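Local atomic coordinates of putative reductase (Peptoclostridium difficile, PDB entry 5J6C), a protein that probably uses bound flavin mononucleotide to reduce nitro compounds, possibly including the antibiotic metronidazole. Residues 104-109 with 122-127; 74-79 with 83-88. All coordinates share one frame; numbering follows the deposited sequence.

How the contacts relate
Both contacts set a helix against the same antiparallel sheet, on neighbouring strands. Contact 2 joins strand 71-76 to helix 79-86, which follows it in the chain, and contact 1 joins strand 102-109 to helix 116-133, again the next helix. They lie about 15 Å apart, centre to centre, and the strands meet through a probable hydrogen bond, Val-105 N to Ile-74 O at 2.9 Å. Contact 1 is the closer to the cofactor: Ile-122 touches FMN, and the side chain of Ala-124 is about 8 Å from it, against about 12 Å for that of Leu-85 in contact 2. Both contacts also reach the second subunit.

Contact 1: residues 104-109 with 122-127; sequences IVIIAD and IAASYI
In the helix that offers Ala-124 and Ile-127 to Ile-104 and Ile-106, one carbonyl oxygen, Ile-122 O, is gripped twice. Tyr-126 N donates the helical bond to Ile-122 O (3.0 Å). Ser-125 OG also donates to Ile-122 O (2.8 Å), at a C=O...donor angle of 126°. The strand, by contrast, is met through aliphatic carbon. Ile-104 and Ile-127 approach tip to tip: CD1 of Ile-127 lies 4.0 Å from CG2 of Ile-104, and CD1 of Ile-104 is equally near CG2 of Ile-127. About one turn earlier in the helix, Ile-106 CD1 comes to 3.7 Å from Ala-124 CB. The Ile-106 chain is twisted away from a staggered second torsion (chi2 100°), which carries CD1 to the alanine methyl, while its CG1 lies 4.2 Å from Ile-127 CD1. The short axes run nearly antiparallel, at 160°. Helix 116-133, which carries Ile-122 of the FMN pocket, thus packs on a face of the antiparallel sheet in the core of the nitroreductase alpha/beta fold. With all four touching residues buried and aliphatic, cohesion between strand and helix is dispersive and hydrophobic; the polar bonds belong to the helix, whose Ser-125 OG is also hydrogen-bonded to Ser-125 OG of the second subunit.

Contact 2: residues 74-79 with 83-88; sequences IVVDDK and INLSQC
Lys-79 and Ile-83 are joined by the backbone, and Val-76 and Leu-85 by their side chains. The polar link is Ile-83 N to Lys-79 O, 3.0 Å with an N-H...acceptor angle of 159°, the i to i+4 bond of the first turn of helix 79-86. Asp-78 precedes it as N-cap, its OD2 accepting from Lys-81 N. Further along, Ser-86 OG donates to Ile-83 O at 2.6 Å, folding the hydroxyl back onto its own helix.

The apolar contact lies on the sheet side. Val-76 and Leu-85 meet tip to tip, with CD1 of Leu-85 set against both valine methyls, nearly equidistant, 4.1 Å from CG2 and 4.2 Å from CG1 of Val-76. With CG anti to the carbonyl carbon (chi1 -71°), the leucine sends CD1 toward Val-76.

A mixed contact occupies the more exposed end. CG1 of Ile-83 rests 3.4 Å from Lys-79 O, beside the helical bond. The extended Lys-79 chain bends only at its last torsion (chi4 -26°), bringing NZ to 4.0 Å from Ile-83 CD1; the two side chains pass at a slant, and this ammonium-to-methyl approach is van der Waals contact.

Strand 71-76 is thus turned through a short loop into helix 79-86, which folds back on it. Leu-97 packs on Leu-85, and the hydroxyl of Tyr-157, in helix 154-162, is hydrogen-bonded to Asn-84 O. At the strand's other edge from 102-109, Ile-74 and Val-75 pair in parallel with a strand of the second subunit, continuing the sheet across the interface.

Contact 1: residues 104-109 with 122-127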
ATOM      1  N   ILE A 104       2.950  13.764   7.231  1.00 19.74           N
ATOM      2  CA  ILE A 104       3.792  13.473   6.078  1.00 21.49           C
ATOM      3  C   ILE A 104       2.890  13.459   4.854  1.00 17.59           C
ATOM      4  O   ILE A 104       1.987  12.620   4.756  1.00 19.29           O
ATOM      5  CB  ILE A 104       4.536  12.137   6.210  1.00 17.27           C
ATOM      6  CG1 ILE A 104       5.394  12.109   7.476  1.00 21.00           C
ATOM      7  CG2 ILE A 104       5.393  11.900   4.966  1.00 15.78           C
ATOM      8  CD1 ILE A 104       6.081  10.801   7.665  1.00 18.65           C
ATOM      9  N   VAL A 105       3.127  14.390   3.939  1.00 18.66           N
ATOM     10  CA  VAL A 105       2.429  14.439   2.659  1.00 21.18           C
ATOM     11  C   VAL A 105       3.207  13.571   1.680  1.00 22.66           C
ATOM     12  O   VAL A 105       4.410  13.784   1.484  1.00 22.15           O
ATOM     13  CB  VAL A 105       2.313  15.886   2.154  1.00 20.93           C
ATOM     14  CG1 VAL A 105       1.537  15.947   0.831  1.00 16.11           C
ATOM     15  CG2 VAL A 105       1.658  16.743   3.220  1.00 18.25           C
ATOM     16  N   ILE A 106       2.532  12.581   1.087  1.00 22.53           N
ATOM     17  CA  ILE A 106       3.135  11.682   0.103  1.00 22.62           C
ATOM     18  C   ILE A 106       2.784  12.181  -1.298  1.00 21.55           C
ATOM     19  O   ILE A 106       1.614  12.168  -1.704  1.00 17.18           O
ATOM     20  CB  ILE A 106       2.678  10.230   0.275  1.00 18.47           C
ATOM     21  CG1 ILE A 106       3.143   9.637   1.605  1.00 23.57           C
ATOM     22  CG2 ILE A 106       3.244   9.396  -0.847  1.00 24.00           C
ATOM     23  CD1 ILE A 106       2.092   9.636   2.655  1.00 21.18           C
ATOM     24  N   ILE A 107       3.804  12.598  -2.047  1.00 21.82           N
ATOM     25  CA  ILE A 107       3.644  13.042  -3.425  1.00 18.90           C
ATOM     26  C   ILE A 107       4.429  12.091  -4.314  1.00 21.42           C
ATOM     27  O   ILE A 107       5.266  11.317  -3.849  1.00 24.16           O
ATOM     28  CB  ILE A 107       4.118  14.499  -3.637  1.00 20.56           C
ATOM     29  CG1 ILE A 107       5.642  14.587  -3.488  1.00 20.90           C
ATOM     30  CG2 ILE A 107       3.387  15.448  -2.688  1.00 19.68           C
ATOM     31  CD1 ILE A 107       6.232  15.974  -3.782  1.00 23.97           C
ATOM     32  N   ALA A 108       4.144  12.146  -5.612  1.00 18.98           N
ATOM     33  CA  ALA A 108       4.800  11.252  -6.550  1.00 20.67           C
ATOM     34  C   ALA A 108       4.984  11.959  -7.879  1.00 22.31           C
ATOM     35  O   ALA A 108       4.107  12.703  -8.327  1.00 25.80           O
ATOM     36  CB  ALA A 108       4.002   9.966  -6.747  1.00 21.87           C
ATOM     37  N   ASP A 109       6.139  11.731  -8.494  1.00 27.09           N
ATOM     38  CA  ASP A 109       6.427  12.230  -9.837  1.00 30.39           C
ATOM     39  C   ASP A 109       5.599  11.425 -10.831  1.00 31.06           C
ATOM     40  O   ASP A 109       5.953  10.297 -11.180  1.00 35.21           O
ATOM     41  CB  ASP A 109       7.925  12.126 -10.109  1.00 29.58           C
ATOM     42  CG  ASP A 109       8.328  12.665 -11.479  1.00 39.63           C
ATOM     43  OD1 ASP A 109       9.537  12.579 -11.778  1.00 42.20           O
ATOM     44  OD2 ASP A 109       7.466  13.153 -12.258  1.00 38.74           O
ATOM     45  N   ILE A 122       1.977   2.264  -1.150  1.00 15.57           N
ATOM     46  CA  ILE A 122       2.813   1.343  -0.392  1.00 19.69           C
ATOM     47  C   ILE A 122       3.676   2.102   0.598  1.00 18.90           C
ATOM     48  O   ILE A 122       3.821   1.693   1.757  1.00 21.70           O
ATOM     49  CB  ILE A 122       3.675   0.500  -1.340  1.00 21.92           C
ATOM     50  CG1 ILE A 122       2.790  -0.415  -2.184  1.00 17.50           C
ATOM     51  CG2 ILE A 122       4.724  -0.275  -0.543  1.00 17.92           C
ATOM     52  CD1 ILE A 122       3.441  -0.817  -3.473  1.00 18.66           C
ATOM     53  N   ALA A 123       4.284   3.204   0.155  1.00 18.28           N
ATOM     54  CA  ALA A 123       5.108   3.992   1.063  1.00 20.72           C
ATOM     55  C   ALA A 123       4.283   4.521   2.235  1.00 21.19           C
ATOM     56  O   ALA A 123       4.725   4.477   3.389  1.00 19.31           O
ATOM     57  CB  ALA A 123       5.781   5.129   0.297  1.00 23.73           C
ATOM     58  N   ALA A 124       3.069   5.000   1.958  1.00 21.55           N
ATOM     59  CA  ALA A 124       2.209   5.493   3.026  1.00 19.73           C
ATOM     60  C   ALA A 124       1.851   4.388   4.007  1.00 21.12           C
ATOM     61  O   ALA A 124       1.727   4.643   5.212  1.00 20.44           O
ATOM     62  CB  ALA A 124       0.940   6.108   2.430  1.00 18.60           C
ATOM     63  N   SER A 125       1.668   3.159   3.517  1.00 20.36           N
ATOM     64  CA  SER A 125       1.365   2.064   4.427  1.00 21.86           C
ATOM     65  C   SER A 125       2.572   1.735   5.288  1.00 19.10           C
ATOM     66  O   SER A 125       2.425   1.474   6.484  1.00 18.68           O
ATOM     67  CB  SER A 125       0.886   0.838   3.651  1.00 22.30           C
ATOM     68  OG  SER A 125       1.978   0.062   3.183  1.00 28.13           O
ATOM     69  N   TYR A 126       3.776   1.779   4.708  1.00 20.04           N
ATOM     70  CA  TYR A 126       4.981   1.572   5.510  1.00 21.03           C
ATOM     71  C   TYR A 126       5.102   2.649   6.583  1.00 19.06           C
ATOM     72  O   TYR A 126       5.492   2.361   7.721  1.00 20.41           O
ATOM     73  CB  TYR A 126       6.232   1.541   4.618  1.00 18.62           C
ATOM     74  CG  TYR A 126       6.516   0.210   3.913  1.00 20.94           C
ATOM     75  CD1 TYR A 126       5.490  -0.697   3.631  1.00 20.60           C
ATOM     76  CD2 TYR A 126       7.813  -0.143   3.543  1.00 20.08           C
ATOM     77  CE1 TYR A 126       5.740  -1.911   2.983  1.00 18.66           C
ATOM     78  CE2 TYR A 126       8.077  -1.373   2.900  1.00 19.07           C
ATOM     79  CZ  TYR A 126       7.031  -2.248   2.627  1.00 19.51           C
ATOM     80  OH  TYR A 126       7.274  -3.455   1.998  1.00 20.80           O
ATOM     81  N   ILE A 127       4.725   3.887   6.253  1.00 21.10           N
ATOM     82  CA  ILE A 127       4.768   4.974   7.232  1.00 21.84           C
ATOM     83  C   ILE A 127       3.827   4.672   8.395  1.00 22.10           C
ATOM     84  O   ILE A 127       4.218   4.722   9.570  1.00 20.17           O
ATOM     85  CB  ILE A 127       4.445   6.321   6.543  1.00 21.25           C
ATOM     86  CG1 ILE A 127       5.678   6.820   5.778  1.00 18.94           C
ATOM     87  CG2 ILE A 127       3.945   7.375   7.543  1.00 19.87           C
ATOM     88  CD1 ILE A 127       5.403   7.934   4.750  1.00 18.51           C
TER

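Contact 2: residues 74-79 with 83-88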
ATOM      1  N   ILE A  74       6.960  15.098   2.117  1.00 20.06           N
ATOM      2  CA  ILE A  74       7.030  16.421   2.712  1.00 21.28           C
ATOM      3  C   ILE A  74       6.606  16.278   4.164  1.00 21.51           C
ATOM      4  O   ILE A  74       5.427  16.030   4.468  1.00 17.71           O
ATOM      5  CB  ILE A  74       6.165  17.443   1.962  1.00 22.25           C
ATOM      6  CG1 ILE A  74       6.513  17.425   0.472  1.00 20.42           C
ATOM      7  CG2 ILE A  74       6.377  18.842   2.548  1.00 20.66           C
ATOM      8  CD1 ILE A  74       5.658  18.365  -0.356  1.00 22.32           C
ATOM      9  N   VAL A  75       7.584  16.407   5.053  1.00 20.83           N
ATOM     10  CA  VAL A  75       7.353  16.405   6.488  1.00 17.75           C
ATOM     11  C   VAL A  75       6.866  17.784   6.911  1.00 22.77           C
ATOM     12  O   VAL A  75       7.518  18.800   6.635  1.00 25.14           O
ATOM     13  CB  VAL A  75       8.643  16.024   7.233  1.00 24.91           C
ATOM     14  CG1 VAL A  75       8.449  16.090   8.754  1.00 17.45           C
ATOM     15  CG2 VAL A  75       9.127  14.657   6.778  1.00 19.38           C
ATOM     16  N   VAL A  76       5.733  17.829   7.605  1.00 19.95           N
ATOM     17  CA  VAL A  76       5.140  19.090   8.033  1.00 22.11           C
ATOM     18  C   VAL A  76       4.926  19.042   9.538  1.00 22.84           C
ATOM     19  O   VAL A  76       4.217  18.162  10.037  1.00 22.17           O
ATOM     20  CB  VAL A  76       3.814  19.374   7.311  1.00 17.04           C
ATOM     21  CG1 VAL A  76       3.253  20.715   7.759  1.00 21.23           C
ATOM     22  CG2 VAL A  76       4.043  19.347   5.808  1.00 19.62           C
ATOM     23  N   ASP A  77       5.543  19.980  10.261  1.00 24.31           N
ATOM     24  CA  ASP A  77       5.292  20.137  11.686  1.00 27.28           C
ATOM     25  C   ASP A  77       5.001  21.578  12.071  1.00 25.58           C
ATOM     26  O   ASP A  77       4.797  21.856  13.260  1.00 29.70           O
ATOM     27  CB  ASP A  77       6.476  19.599  12.514  1.00 29.53           C
ATOM     28  CG  ASP A  77       7.692  20.506  12.477  1.00 26.59           C
ATOM     29  OD1 ASP A  77       7.762  21.435  11.639  1.00 27.23           O
ATOM     30  OD2 ASP A  77       8.602  20.264  13.294  1.00 30.45           O
ATOM     31  N   ASP A  78       4.990  22.495  11.108  1.00 26.66           N
ATOM     32  CA  ASP A  78       4.611  23.876  11.367  1.00 24.43           C
ATOM     33  C   ASP A  78       3.108  23.966  11.586  1.00 28.56           C
ATOM     34  O   ASP A  78       2.319  23.513  10.749  1.00 26.53           O
ATOM     35  CB  ASP A  78       5.039  24.760  10.199  1.00 30.74           C
ATOM     36  CG  ASP A  78       4.488  26.160  10.307  1.00 34.54           C
ATOM     37  OD1 ASP A  78       5.038  26.951  11.101  1.00 43.86           O
ATOM     38  OD2 ASP A  78       3.498  26.467   9.615  1.00 36.69           O
ATOM     39  N   LYS A  79       2.708  24.560  12.714  1.00 28.30           N
ATOM     40  CA  LYS A  79       1.304  24.515  13.101  1.00 31.38           C
ATOM     41  C   LYS A  79       0.431  25.239  12.081  1.00 31.60           C
ATOM     42  O   LYS A  79      -0.667  24.771  11.744  1.00 27.94           O
ATOM     43  CB  LYS A  79       1.117  25.114  14.496  1.00 36.16           C
ATOM     44  CG  LYS A  79      -0.231  24.774  15.108  1.00 42.32           C
ATOM     45  CD  LYS A  79      -0.614  25.695  16.254  1.00 45.51           C
ATOM     46  CE  LYS A  79      -1.913  25.209  16.900  1.00 42.95           C
ATOM     47  NZ  LYS A  79      -2.741  24.430  15.926  1.00 42.53           N
ATOM     48  N   ILE A  83      -2.741  23.711   9.898  1.00 24.62           N
ATOM     49  CA  ILE A  83      -4.071  24.304   9.788  1.00 22.82           C
ATOM     50  C   ILE A  83      -4.459  24.455   8.321  1.00 24.27           C
ATOM     51  O   ILE A  83      -5.545  24.034   7.898  1.00 21.55           O
ATOM     52  CB  ILE A  83      -4.114  25.657  10.526  1.00 29.17           C
ATOM     53  CG1 ILE A  83      -3.952  25.445  12.041  1.00 29.83           C
ATOM     54  CG2 ILE A  83      -5.391  26.412  10.193  1.00 22.84           C
ATOM     55  CD1 ILE A  83      -3.852  26.722  12.839  1.00 35.08           C
ATOM     56  N   ASN A  84      -3.571  25.059   7.522  1.00 20.53           N
ATOM     57  CA  ASN A  84      -3.831  25.214   6.093  1.00 24.72           C
ATOM     58  C   ASN A  84      -4.166  23.873   5.447  1.00 22.94           C
ATOM     59  O   ASN A  84      -5.145  23.755   4.708  1.00 20.88           O
ATOM     60  CB  ASN A  84      -2.624  25.851   5.408  1.00 26.08           C
ATOM     61  CG  ASN A  84      -2.360  27.271   5.888  1.00 30.39           C
ATOM     62  OD1 ASN A  84      -3.204  27.887   6.533  1.00 27.28           O
ATOM     63  ND2 ASN A  84      -1.183  27.788   5.577  1.00 33.60           N
ATOM     64  N   LEU A  85      -3.380  22.838   5.759  1.00 18.43           N
ATOM     65  CA  LEU A  85      -3.584  21.534   5.138  1.00 21.24           C
ATOM     66  C   LEU A  85      -4.849  20.841   5.637  1.00 19.92           C
ATOM     67  O   LEU A  85      -5.426  20.026   4.911  1.00 22.12           O
ATOM     68  CB  LEU A  85      -2.353  20.657   5.374  1.00 19.40           C
ATOM     69  CG  LEU A  85      -1.120  21.104   4.574  1.00 20.11           C
ATOM     70  CD1 LEU A  85       0.107  20.346   5.014  1.00 12.71           C
ATOM     71  CD2 LEU A  85      -1.347  20.953   3.046  1.00 15.52           C
ATOM     72  N   SER A  86      -5.303  21.142   6.857  1.00 17.95           N
ATOM     73  CA  SER A  86      -6.550  20.552   7.343  1.00 18.95           C
ATOM     74  C   SER A  86      -7.760  21.033   6.556  1.00 21.31           C
ATOM     75  O   SER A  86      -8.840  20.430   6.659  1.00 20.65           O
ATOM     76  CB  SER A  86      -6.750  20.879   8.821  1.00 19.89           C
ATOM     77  OG  SER A  86      -7.138  22.231   8.974  1.00 22.65           O
ATOM     78  N   GLN A  87      -7.610  22.119   5.796  1.00 20.23           N
ATOM     79  CA  GLN A  87      -8.663  22.659   4.944  1.00 22.66           C
ATOM     80  C   GLN A  87      -8.634  22.102   3.519  1.00 22.40           C
ATOM     81  O   GLN A  87      -9.350  22.619   2.657  1.00 21.74           O
ATOM     82  CB  GLN A  87      -8.553  24.188   4.892  1.00 23.20           C
ATOM     83  CG  GLN A  87      -9.208  24.920   6.052  1.00 20.85           C
ATOM     84  CD  GLN A  87     -10.718  24.794   6.031  1.00 26.79           C
ATOM     85  OE1 GLN A  87     -11.295  24.039   6.815  1.00 33.31           O
ATOM     86  NE2 GLN A  87     -11.369  25.524   5.122  1.00 25.33           N
ATOM     87  N   CYS A  88      -7.836  21.061   3.246  1.00 19.71           N
ATOM     88  CA  CYS A  88      -7.632  20.645   1.858  1.00 19.31           C
ATOM     89  C   CYS A  88      -8.886  20.043   1.242  1.00 21.27           C
ATOM     90  O   CYS A  88      -9.013  20.017   0.015  1.00 20.77           O
ATOM     91  CB  CYS A  88      -6.478  19.644   1.756  1.00 18.53           C
ATOM     92  SG  CYS A  88      -6.808  18.037   2.495  1.00 19.74           S
TER